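Local coordinates for protein signal recognition particle receptor FtsY (Sulfolobus acidocaldarius, PDB 5L3S) that is an archaeal receptor (docking protein) for the signal recognition particle, built from a helical bundle domain and a P-loop nucleotide-binding domain of the SRP54 type, at residues Y41-T44 with E45-E49; N72-K75 with K76-E80; Y164-D167 with P168-A172. All blocks are in the same frame, centred on the assembly; numbering follows the deposited sequence.

Contact 1 of 3, residues Y41-T44 with E45-E49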
ATOM      1  N   TYR B  41     -10.494  12.527   1.223  1.00 30.17           N
ATOM      2  CA  TYR B  41     -11.167  13.679   1.812  1.00 31.80           C
ATOM      3  C   TYR B  41     -12.029  14.411   0.788  1.00 38.86           C
ATOM      4  O   TYR B  41     -13.193  14.753   1.054  1.00 30.64           O
ATOM      5  CB  TYR B  41     -10.142  14.657   2.403  1.00 33.65           C
ATOM      6  CG  TYR B  41     -10.752  15.732   3.276  1.00 33.04           C
ATOM      7  CD1 TYR B  41     -10.714  15.633   4.661  1.00 42.93           C
ATOM      8  CD2 TYR B  41     -11.377  16.846   2.713  1.00 36.07           C
ATOM      9  CE1 TYR B  41     -11.281  16.622   5.467  1.00 48.82           C
ATOM     10  CE2 TYR B  41     -11.943  17.828   3.504  1.00 40.34           C
ATOM     11  CZ  TYR B  41     -11.893  17.713   4.877  1.00 47.81           C
ATOM     12  OH  TYR B  41     -12.459  18.696   5.655  1.00 54.08           O
ATOM     13  N   GLU B  42     -11.441  14.654  -0.378  1.00 32.92           N
ATOM     14  CA  GLU B  42     -12.087  15.435  -1.427  1.00 39.06           C
ATOM     15  C   GLU B  42     -13.341  14.739  -1.992  1.00 32.91           C
ATOM     16  O   GLU B  42     -14.343  15.385  -2.279  1.00 35.19           O
ATOM     17  CB  GLU B  42     -11.074  15.743  -2.538  1.00 56.22           C
ATOM     18  CG  GLU B  42      -9.857  16.585  -2.085  1.00 66.18           C
ATOM     19  CD  GLU B  42      -8.792  15.799  -1.294  1.00 70.29           C
ATOM     20  OE1 GLU B  42      -8.725  14.553  -1.402  1.00 57.48           O
ATOM     21  OE2 GLU B  42      -8.013  16.442  -0.553  1.00 76.17           O
ATOM     22  N   VAL B  43     -13.276  13.421  -2.143  1.00 29.89           N
ATOM     23  CA  VAL B  43     -14.412  12.652  -2.641  1.00 31.82           C
ATOM     24  C   VAL B  43     -15.502  12.536  -1.572  1.00 32.43           C
ATOM     25  O   VAL B  43     -16.692  12.665  -1.864  1.00 27.61           O
ATOM     26  CB  VAL B  43     -13.963  11.254  -3.117  1.00 28.30           C
ATOM     27  CG1 VAL B  43     -15.166  10.362  -3.438  1.00 25.88           C
ATOM     28  CG2 VAL B  43     -13.057  11.401  -4.323  1.00 30.29           C
ATOM     29  N   THR B  44     -15.083  12.297  -0.335  1.00 32.28           N
ATOM     30  CA  THR B  44     -16.001  12.279   0.808  1.00 31.30           C
ATOM     31  C   THR B  44     -16.805  13.568   0.903  1.00 30.59           C
ATOM     32  O   THR B  44     -18.029  13.541   1.067  1.00 31.28           O
ATOM     33  CB  THR B  44     -15.230  12.021   2.108  1.00 34.09           C
ATOM     34  OG1 THR B  44     -14.821  10.650   2.135  1.00 30.52           O
ATOM     35  CG2 THR B  44     -16.090  12.302   3.334  1.00 33.84           C
ATOM     36  N   GLU B  45     -16.124  14.703   0.787  1.00 33.85           N
ATOM     37  CA  GLU B  45     -16.816  15.989   0.826  1.00 34.90           C
ATOM     38  C   GLU B  45     -17.862  16.146  -0.293  1.00 36.89           C
ATOM     39  O   GLU B  45     -18.991  16.583  -0.044  1.00 35.88           O
ATOM     40  CB  GLU B  45     -15.821  17.141   0.787  1.00 38.17           C
ATOM     41  CG  GLU B  45     -16.482  18.502   0.933  1.00 59.97           C
ATOM     42  CD  GLU B  45     -15.488  19.610   1.218  1.00 77.86           C
ATOM     43  OE1 GLU B  45     -14.270  19.321   1.281  1.00 78.67           O
ATOM     44  OE2 GLU B  45     -15.932  20.770   1.381  1.00 84.67           O
ATOM     45  N   LYS B  46     -17.495  15.786  -1.521  1.00 32.42           N
ATOM     46  CA  LYS B  46     -18.423  15.941  -2.648  1.00 31.29           C
ATOM     47  C   LYS B  46     -19.635  15.035  -2.482  1.00 31.20           C
ATOM     48  O   LYS B  46     -20.762  15.444  -2.723  1.00 32.62           O
ATOM     49  CB  LYS B  46     -17.730  15.642  -3.978  1.00 44.86           C
ATOM     50  CG  LYS B  46     -16.729  16.694  -4.423  1.00 48.36           C
ATOM     51  CD  LYS B  46     -15.925  16.190  -5.615  1.00 53.61           C
ATOM     52  CE  LYS B  46     -15.012  17.262  -6.187  1.00 56.46           C
ATOM     53  NZ  LYS B  46     -14.033  16.672  -7.153  1.00 56.32           N
ATOM     54  N   ILE B  47     -19.399  13.802  -2.055  1.00 30.05           N
ATOM     55  CA  ILE B  47     -20.489  12.853  -1.874  1.00 33.99           C
ATOM     56  C   ILE B  47     -21.473  13.323  -0.803  1.00 32.30           C
ATOM     57  O   ILE B  47     -22.697  13.200  -0.958  1.00 34.25           O
ATOM     58  CB  ILE B  47     -19.932  11.456  -1.537  1.00 38.84           C
ATOM     59  CG1 ILE B  47     -19.429  10.794  -2.820  1.00 42.27           C
ATOM     60  CG2 ILE B  47     -20.990  10.582  -0.886  1.00 39.53           C
ATOM     61  CD1 ILE B  47     -18.735   9.487  -2.586  1.00 49.01           C
ATOM     62  N   LEU B  48     -20.942  13.881   0.277  1.00 30.71           N
ATOM     63  CA  LEU B  48     -21.797  14.348   1.356  1.00 31.59           C
ATOM     64  C   LEU B  48     -22.516  15.650   0.994  1.00 32.96           C
ATOM     65  O   LEU B  48     -23.627  15.915   1.472  1.00 34.00           O
ATOM     66  CB  LEU B  48     -20.982  14.516   2.636  1.00 31.20           C
ATOM     67  CG  LEU B  48     -20.485  13.193   3.215  1.00 34.98           C
ATOM     68  CD1 LEU B  48     -19.722  13.465   4.478  1.00 30.21           C
ATOM     69  CD2 LEU B  48     -21.650  12.241   3.475  1.00 36.91           C
ATOM     70  N   GLU B  49     -21.876  16.469   0.164  1.00 41.38           N
ATOM     71  CA  GLU B  49     -22.532  17.672  -0.346  1.00 44.20           C
ATOM     72  C   GLU B  49     -23.669  17.271  -1.275  1.00 43.25           C
ATOM     73  O   GLU B  49     -24.729  17.901  -1.264  1.00 42.70           O
ATOM     74  CB  GLU B  49     -21.547  18.582  -1.085  1.00 52.23           C
ATOM     75  CG  GLU B  49     -20.631  19.390  -0.180  1.00 55.39           C
ATOM     76  CD  GLU B  49     -21.393  20.373   0.687  1.00 69.68           C
ATOM     77  OE1 GLU B  49     -22.250  21.108   0.146  1.00 74.32           O
ATOM     78  OE2 GLU B  49     -21.144  20.404   1.914  1.00 70.48           O
TER
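Tyr-41 and Glu-45 bring the two flat groups together, a phenol ring and a carboxylate one helical turn apart. Of the two segments, Glu-45 alone approaches the ring, and it comes to an edge rather than to either face. OE1 of Glu-45 lies near the ring plane, 3.5 Å from CE2 of Tyr-41. The carboxylate stands almost upright to the ring, with 81° between the planes. The Glu-45 chain is extended and starts with CG anti to the backbone N (chi1 -176°), which carries OE1 back along the helix to the ring. Tyr-41 also packs on a polar side chain of another protein chain.

On the buried side, Val-43 and Ile-47 cross obliquely. The CG1 branch of Val-43 meets the CD1 end of Ile-47 at 3.8 Å. The pair faces helix 258-266, where Ile-47 touches Leu-260. Thr-44 and Leu-48 lie side by side and point the same way, with Thr-44 CG2 4.0 Å from Leu-48 CD1. Thr-44 holds OG1 beside its own backbone N (chi1 -73°). There OG1 hydrogen-bonds the carbonyl of Ser-40, and the methyl is left for the apolar contact with Leu-48. Both residues also touch Arg-31 of helix 20-36.

Regular helix bonds tie the first turns of the helix together. Glu-45 N binds Tyr-41 O at 2.9 Å, and Ile-47 N binds Val-43 O at 2.9 Å. Leu-48 N binds Thr-44 O at 3.0 Å, and the Lys-46 N bond to Glu-42 O is longer, at 3.3 Å.

The chemistry divides the start of helix 41-55. The ring edge, with its slightly positive C-H groups, probably suits the carboxylate oxygen on the outer side. On the inner side Ser-40 O, close by in the chain, satisfies the Thr-44 hydroxyl, and apolar groups turn to helices 20-36 and 258-266.

Contact 2 of 3, residues N72-K75 with K76-E80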
ATOM      1  N   ASN B  72     -29.641   5.630   4.835  1.00 37.50           N
ATOM      2  CA  ASN B  72     -30.156   4.802   3.748  1.00 33.70           C
ATOM      3  C   ASN B  72     -30.046   5.476   2.387  1.00 39.19           C
ATOM      4  O   ASN B  72     -29.766   4.815   1.390  1.00 45.44           O
ATOM      5  CB  ASN B  72     -31.597   4.367   4.019  1.00 46.40           C
ATOM      6  CG  ASN B  72     -31.673   3.262   5.040  1.00 57.76           C
ATOM      7  OD1 ASN B  72     -30.658   2.642   5.370  1.00 59.47           O
ATOM      8  ND2 ASN B  72     -32.870   3.001   5.550  1.00 66.03           N
ATOM      9  N   THR B  73     -30.274   6.787   2.344  1.00 38.04           N
ATOM     10  CA  THR B  73     -30.109   7.540   1.101  1.00 36.94           C
ATOM     11  C   THR B  73     -28.647   7.444   0.629  1.00 36.52           C
ATOM     12  O   THR B  73     -28.376   7.273  -0.563  1.00 35.66           O
ATOM     13  CB  THR B  73     -30.528   9.016   1.269  1.00 38.29           C
ATOM     14  OG1 THR B  73     -31.874   9.073   1.749  1.00 42.74           O
ATOM     15  CG2 THR B  73     -30.455   9.757  -0.053  1.00 42.61           C
ATOM     16  N   LEU B  74     -27.708   7.537   1.566  1.00 31.52           N
ATOM     17  CA  LEU B  74     -26.288   7.409   1.213  1.00 33.84           C
ATOM     18  C   LEU B  74     -25.914   6.006   0.726  1.00 28.04           C
ATOM     19  O   LEU B  74     -25.185   5.857  -0.258  1.00 33.49           O
ATOM     20  CB  LEU B  74     -25.382   7.818   2.382  1.00 34.93           C
ATOM     21  CG  LEU B  74     -23.886   7.726   2.063  1.00 33.62           C
ATOM     22  CD1 LEU B  74     -23.552   8.647   0.904  1.00 31.12           C
ATOM     23  CD2 LEU B  74     -23.019   8.067   3.285  1.00 30.47           C
ATOM     24  N   LYS B  75     -26.394   4.976   1.419  1.00 33.28           N
ATOM     25  CA  LYS B  75     -26.113   3.603   1.016  1.00 36.84           C
ATOM     26  C   LYS B  75     -26.657   3.347  -0.381  1.00 39.95           C
ATOM     27  O   LYS B  75     -26.016   2.688  -1.196  1.00 38.26           O
ATOM     28  CB  LYS B  75     -26.740   2.602   1.985  1.00 35.89           C
ATOM     29  CG  LYS B  75     -26.129   2.579   3.376  1.00 35.08           C
ATOM     30  CD  LYS B  75     -26.737   1.426   4.167  1.00 41.34           C
ATOM     31  CE  LYS B  75     -26.301   1.443   5.617  1.00 50.27           C
ATOM     32  NZ  LYS B  75     -26.881   0.284   6.356  1.00 58.54           N
ATOM     33  N   LYS B  76     -27.850   3.874  -0.641  1.00 36.54           N
ATOM     34  CA  LYS B  76     -28.494   3.738  -1.938  1.00 40.39           C
ATOM     35  C   LYS B  76     -27.745   4.507  -3.030  1.00 38.25           C
ATOM     36  O   LYS B  76     -27.596   4.011  -4.144  1.00 39.85           O
ATOM     37  CB  LYS B  76     -29.957   4.183  -1.842  1.00 49.49           C
ATOM     38  CG  LYS B  76     -30.680   4.340  -3.173  1.00 64.12           C
ATOM     39  CD  LYS B  76     -30.780   3.026  -3.937  1.00 74.26           C
ATOM     40  CE  LYS B  76     -31.638   3.191  -5.187  1.00 77.54           C
ATOM     41  NZ  LYS B  76     -31.682   1.965  -6.033  1.00 76.82           N
ATOM     42  N   SER B  77     -27.251   5.703  -2.711  1.00 38.87           N
ATOM     43  CA  SER B  77     -26.483   6.480  -3.692  1.00 35.79           C
ATOM     44  C   SER B  77     -25.135   5.831  -4.019  1.00 33.69           C
ATOM     45  O   SER B  77     -24.714   5.805  -5.177  1.00 35.68           O
ATOM     46  CB  SER B  77     -26.266   7.920  -3.228  1.00 33.59           C
ATOM     47  OG  SER B  77     -27.500   8.628  -3.191  1.00 50.49           O
ATOM     48  N   ILE B  78     -24.460   5.320  -2.997  1.00 33.20           N
ATOM     49  CA  ILE B  78     -23.202   4.621  -3.207  1.00 36.72           C
ATOM     50  C   ILE B  78     -23.429   3.370  -4.063  1.00 40.79           C
ATOM     51  O   ILE B  78     -22.658   3.093  -4.992  1.00 37.62           O
ATOM     52  CB  ILE B  78     -22.517   4.265  -1.871  1.00 30.58           C
ATOM     53  CG1 ILE B  78     -22.140   5.542  -1.115  1.00 29.06           C
ATOM     54  CG2 ILE B  78     -21.257   3.420  -2.109  1.00 33.09           C
ATOM     55  CD1 ILE B  78     -21.478   5.288   0.231  1.00 35.15           C
ATOM     56  N   THR B  79     -24.505   2.637  -3.774  1.00 33.48           N
ATOM     57  CA  THR B  79     -24.812   1.420  -4.527  1.00 40.68           C
ATOM     58  C   THR B  79     -25.052   1.739  -6.006  1.00 40.98           C
ATOM     59  O   THR B  79     -24.599   1.015  -6.890  1.00 43.95           O
ATOM     60  CB  THR B  79     -26.028   0.660  -3.942  1.00 47.17           C
ATOM     61  OG1 THR B  79     -25.782   0.348  -2.564  1.00 43.40           O
ATOM     62  CG2 THR B  79     -26.268  -0.639  -4.704  1.00 45.03           C
ATOM     63  N   GLU B  80     -25.747   2.841  -6.264  1.00 39.19           N
ATOM     64  CA  GLU B  80     -26.011   3.273  -7.633  1.00 40.92           C
ATOM     65  C   GLU B  80     -24.757   3.754  -8.368  1.00 44.50           C
ATOM     66  O   GLU B  80     -24.604   3.493  -9.560  1.00 41.42           O
ATOM     67  CB  GLU B  80     -27.107   4.341  -7.657  1.00 44.98           C
ATOM     68  CG  GLU B  80     -28.496   3.777  -7.394  1.00 55.72           C
ATOM     69  CD  GLU B  80     -29.576   4.842  -7.359  1.00 68.57           C
ATOM     70  OE1 GLU B  80     -30.627   4.641  -8.002  1.00 80.10           O
ATOM     71  OE2 GLU B  80     -29.383   5.872  -6.677  1.00 70.10           O
TER
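The amide N of Lys-76, Ser-77, Ile-78 and Thr-79 binds the carbonyl O of Asn-72, Thr-73, Leu-74 and Lys-75 respectively, at 2.9 to 3.0 Å, the i to i+4 pattern of an alpha-helix.

Lys-75 O takes a second bond, from the hydroxyl of Thr-79, with OG1 to O at 2.7 Å. The amide and the hydroxyl of Thr-79 reach this oxygen from opposite faces of the carbonyl plane. Chi1 of Thr-79 is -57°, which sets OG1 beside its own backbone N and within reach of the carbonyl one turn back.

Leu-74 and Ile-78 form the apolar side. CG of Leu-74 lies 3.9 Å from CD1 of Ile-78, and CD1 of Leu-74 also touches the CG1 branch of Ile-78 at 4.0 Å. Leu-74 packs further on Ile-47 and Leu-51 of helix 41-55 and on Phe-295 of helix 287-295.

Lys-76 and Glu-80 are exposed. The lysine chain bends at its second torsion (chi2 63°) and runs toward the next turn, where NZ makes a salt bridge of 3.5 Å with Glu-80 OE1.

Helix 66-85 is thus two-sided here. Leu-74 faces helices 41-55 and 287-295, Ile-78 is buried beside it, and an ion pair spans a turn on the solvent side. The Thr-79 hydroxyl is satisfied by the helix's own backbone, as is that of Thr-73, which bonds Ile-69 O.

Contact 3 of 3, residues Y164-D167 with P168-A172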
ATOM      1  N   TYR B 164      17.441 -14.775 -23.741  1.00 30.47           N
ATOM      2  CA  TYR B 164      18.342 -14.251 -22.714  1.00 33.66           C
ATOM      3  C   TYR B 164      18.554 -12.745 -22.890  1.00 24.42           C
ATOM      4  O   TYR B 164      18.938 -12.297 -23.964  1.00 27.54           O
ATOM      5  CB  TYR B 164      19.690 -14.990 -22.759  1.00 37.26           C
ATOM      6  CG  TYR B 164      20.594 -14.641 -21.600  1.00 52.12           C
ATOM      7  CD1 TYR B 164      20.214 -14.921 -20.297  1.00 52.05           C
ATOM      8  CD2 TYR B 164      21.822 -14.024 -21.807  1.00 57.38           C
ATOM      9  CE1 TYR B 164      21.024 -14.602 -19.235  1.00 56.30           C
ATOM     10  CE2 TYR B 164      22.641 -13.700 -20.746  1.00 61.33           C
ATOM     11  CZ  TYR B 164      22.236 -13.992 -19.461  1.00 64.57           C
ATOM     12  OH  TYR B 164      23.046 -13.676 -18.388  1.00 78.13           O
ATOM     13  N   GLY B 165      18.248 -11.974 -21.847  1.00 29.62           N
ATOM     14  CA  GLY B 165      18.444 -10.533 -21.874  1.00 29.47           C
ATOM     15  C   GLY B 165      17.351  -9.731 -22.570  1.00 31.57           C
ATOM     16  O   GLY B 165      17.473  -8.517 -22.734  1.00 30.96           O
ATOM     17  N   ALA B 166      16.284 -10.402 -22.992  1.00 33.96           N
ATOM     18  CA  ALA B 166      15.176  -9.728 -23.674  1.00 30.31           C
ATOM     19  C   ALA B 166      14.538  -8.633 -22.811  1.00 29.28           C
ATOM     20  O   ALA B 166      14.419  -8.792 -21.605  1.00 26.22           O
ATOM     21  CB  ALA B 166      14.115 -10.745 -24.078  1.00 26.59           C
ATOM     22  N   ASP B 167      14.103  -7.545 -23.450  1.00 23.76           N
ATOM     23  CA  ASP B 167      13.408  -6.463 -22.770  1.00 25.59           C
ATOM     24  C   ASP B 167      11.904  -6.807 -22.629  1.00 27.51           C
ATOM     25  O   ASP B 167      11.434  -7.760 -23.254  1.00 24.56           O
ATOM     26  CB  ASP B 167      13.667  -5.130 -23.509  1.00 28.65           C
ATOM     27  CG  ASP B 167      12.882  -4.991 -24.817  1.00 32.64           C
ATOM     28  OD1 ASP B 167      11.649  -5.210 -24.842  1.00 35.03           O
ATOM     29  OD2 ASP B 167      13.502  -4.620 -25.829  1.00 32.06           O
ATOM     30  N   PRO B 168      11.149  -6.045 -21.811  1.00 25.67           N
ATOM     31  CA  PRO B 168       9.738  -6.409 -21.592  1.00 24.90           C
ATOM     32  C   PRO B 168       8.894  -6.585 -22.863  1.00 26.47           C
ATOM     33  O   PRO B 168       8.062  -7.491 -22.915  1.00 23.53           O
ATOM     34  CB  PRO B 168       9.213  -5.254 -20.743  1.00 19.73           C
ATOM     35  CG  PRO B 168      10.430  -4.852 -19.909  1.00 20.96           C
ATOM     36  CD  PRO B 168      11.578  -4.956 -20.907  1.00 24.36           C
ATOM     37  N   ALA B 169       9.108  -5.743 -23.867  1.00 23.20           N
ATOM     38  CA  ALA B 169       8.309  -5.809 -25.085  1.00 24.67           C
ATOM     39  C   ALA B 169       8.626  -7.051 -25.906  1.00 26.88           C
ATOM     40  O   ALA B 169       7.742  -7.633 -26.535  1.00 24.67           O
ATOM     41  CB  ALA B 169       8.520  -4.554 -25.931  1.00 29.29           C
ATOM     42  N   SER B 170       9.899  -7.444 -25.918  1.00 27.83           N
ATOM     43  CA  SER B 170      10.326  -8.615 -26.663  1.00 26.14           C
ATOM     44  C   SER B 170       9.738  -9.862 -26.002  1.00 26.29           C
ATOM     45  O   SER B 170       9.279 -10.772 -26.692  1.00 27.02           O
ATOM     46  CB  SER B 170      11.855  -8.696 -26.701  1.00 28.47           C
ATOM     47  OG  SER B 170      12.280  -9.972 -27.148  1.00 24.86           O
ATOM     48  N   VAL B 171       9.741  -9.895 -24.668  1.00 21.80           N
ATOM     49  CA  VAL B 171       9.146 -11.024 -23.948  1.00 27.26           C
ATOM     50  C   VAL B 171       7.648 -11.150 -24.272  1.00 27.73           C
ATOM     51  O   VAL B 171       7.159 -12.241 -24.572  1.00 27.06           O
ATOM     52  CB  VAL B 171       9.347 -10.935 -22.419  1.00 27.07           C
ATOM     53  CG1 VAL B 171       8.685 -12.134 -21.726  1.00 23.90           C
ATOM     54  CG2 VAL B 171      10.836 -10.882 -22.062  1.00 24.59           C
ATOM     55  N   ALA B 172       6.930 -10.029 -24.230  1.00 24.54           N
ATOM     56  CA  ALA B 172       5.493 -10.024 -24.537  1.00 25.94           C
ATOM     57  C   ALA B 172       5.202 -10.426 -25.975  1.00 26.84           C
ATOM     58  O   ALA B 172       4.278 -11.204 -26.243  1.00 26.75           O
ATOM     59  CB  ALA B 172       4.871  -8.647 -24.215  1.00 23.13           C
TER
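Asp-167 turns its carboxylate over the first turn of helix 168-181, and Ala-166 lays its methyl against the side chains of that turn. Asp-167 is the N-cap. Its CG sits between the backbone N and the carbonyl carbon (chi1 75°), which brings OD1 forward over the helix start. There OD1 accepts from Ser-170 N at 3.0 Å. The bond is fairly straight at the hydrogen (156°), but the donor stands 43° out of the carboxylate plane. A second, weak bond comes from Ala-169 N, 2.8 Å from OD1. One carboxylate oxygen therefore serves two amides at the helix start that lack the usual carbonyl one turn back. The negative group at the positive end of the helix is probably favourable as well.

The main-chain carbonyl of Asp-167 opens the regular helix pattern, with its O 3.1 Å from Val-171 N. Pro-168 fills the first position after the cap, where an amide hydrogen is not needed.

The CB of Ala-166 comes 3.9 Å from CG2 of Val-171 and 3.7 Å from OG of Ser-170. An apolar residue just before the N-cap that meets one in the next turn is a hydrophobic staple, here a small one.

This helix follows edge strand 158-160 and leads to strand 186-191. Val-171 and Ala-172 touch Ser-137 of strand 132-137, and the Ser-137 hydroxyl bonds Pro-168 O. On another side, Pro-168 packs on Val-208, and Ala-169 on Lys-207 and Ile-211, all of helix 199-212.

In the fold
The three contacts follow one another along the chain. Contacts 1 and 2 lie in helices 41-55 and 66-85 of the helical bundle region. Their centres are 14 Å apart, and they touch where Ile-47 CG2 meets Leu-74 CD1 at 3.7 Å, so apolar side chains of the two helices pack together there. Contact 3 belongs to the P-loop domain, at the start of helix 168-181. Its centre is about 44 Å from that of contact 1 and about 47 Å from that of contact 2, across the chain's centre. Contacts 1 and 2 thus join two helices of the bundle, while contact 3 starts a helix that lies against the sheet of the nucleotide-binding domain.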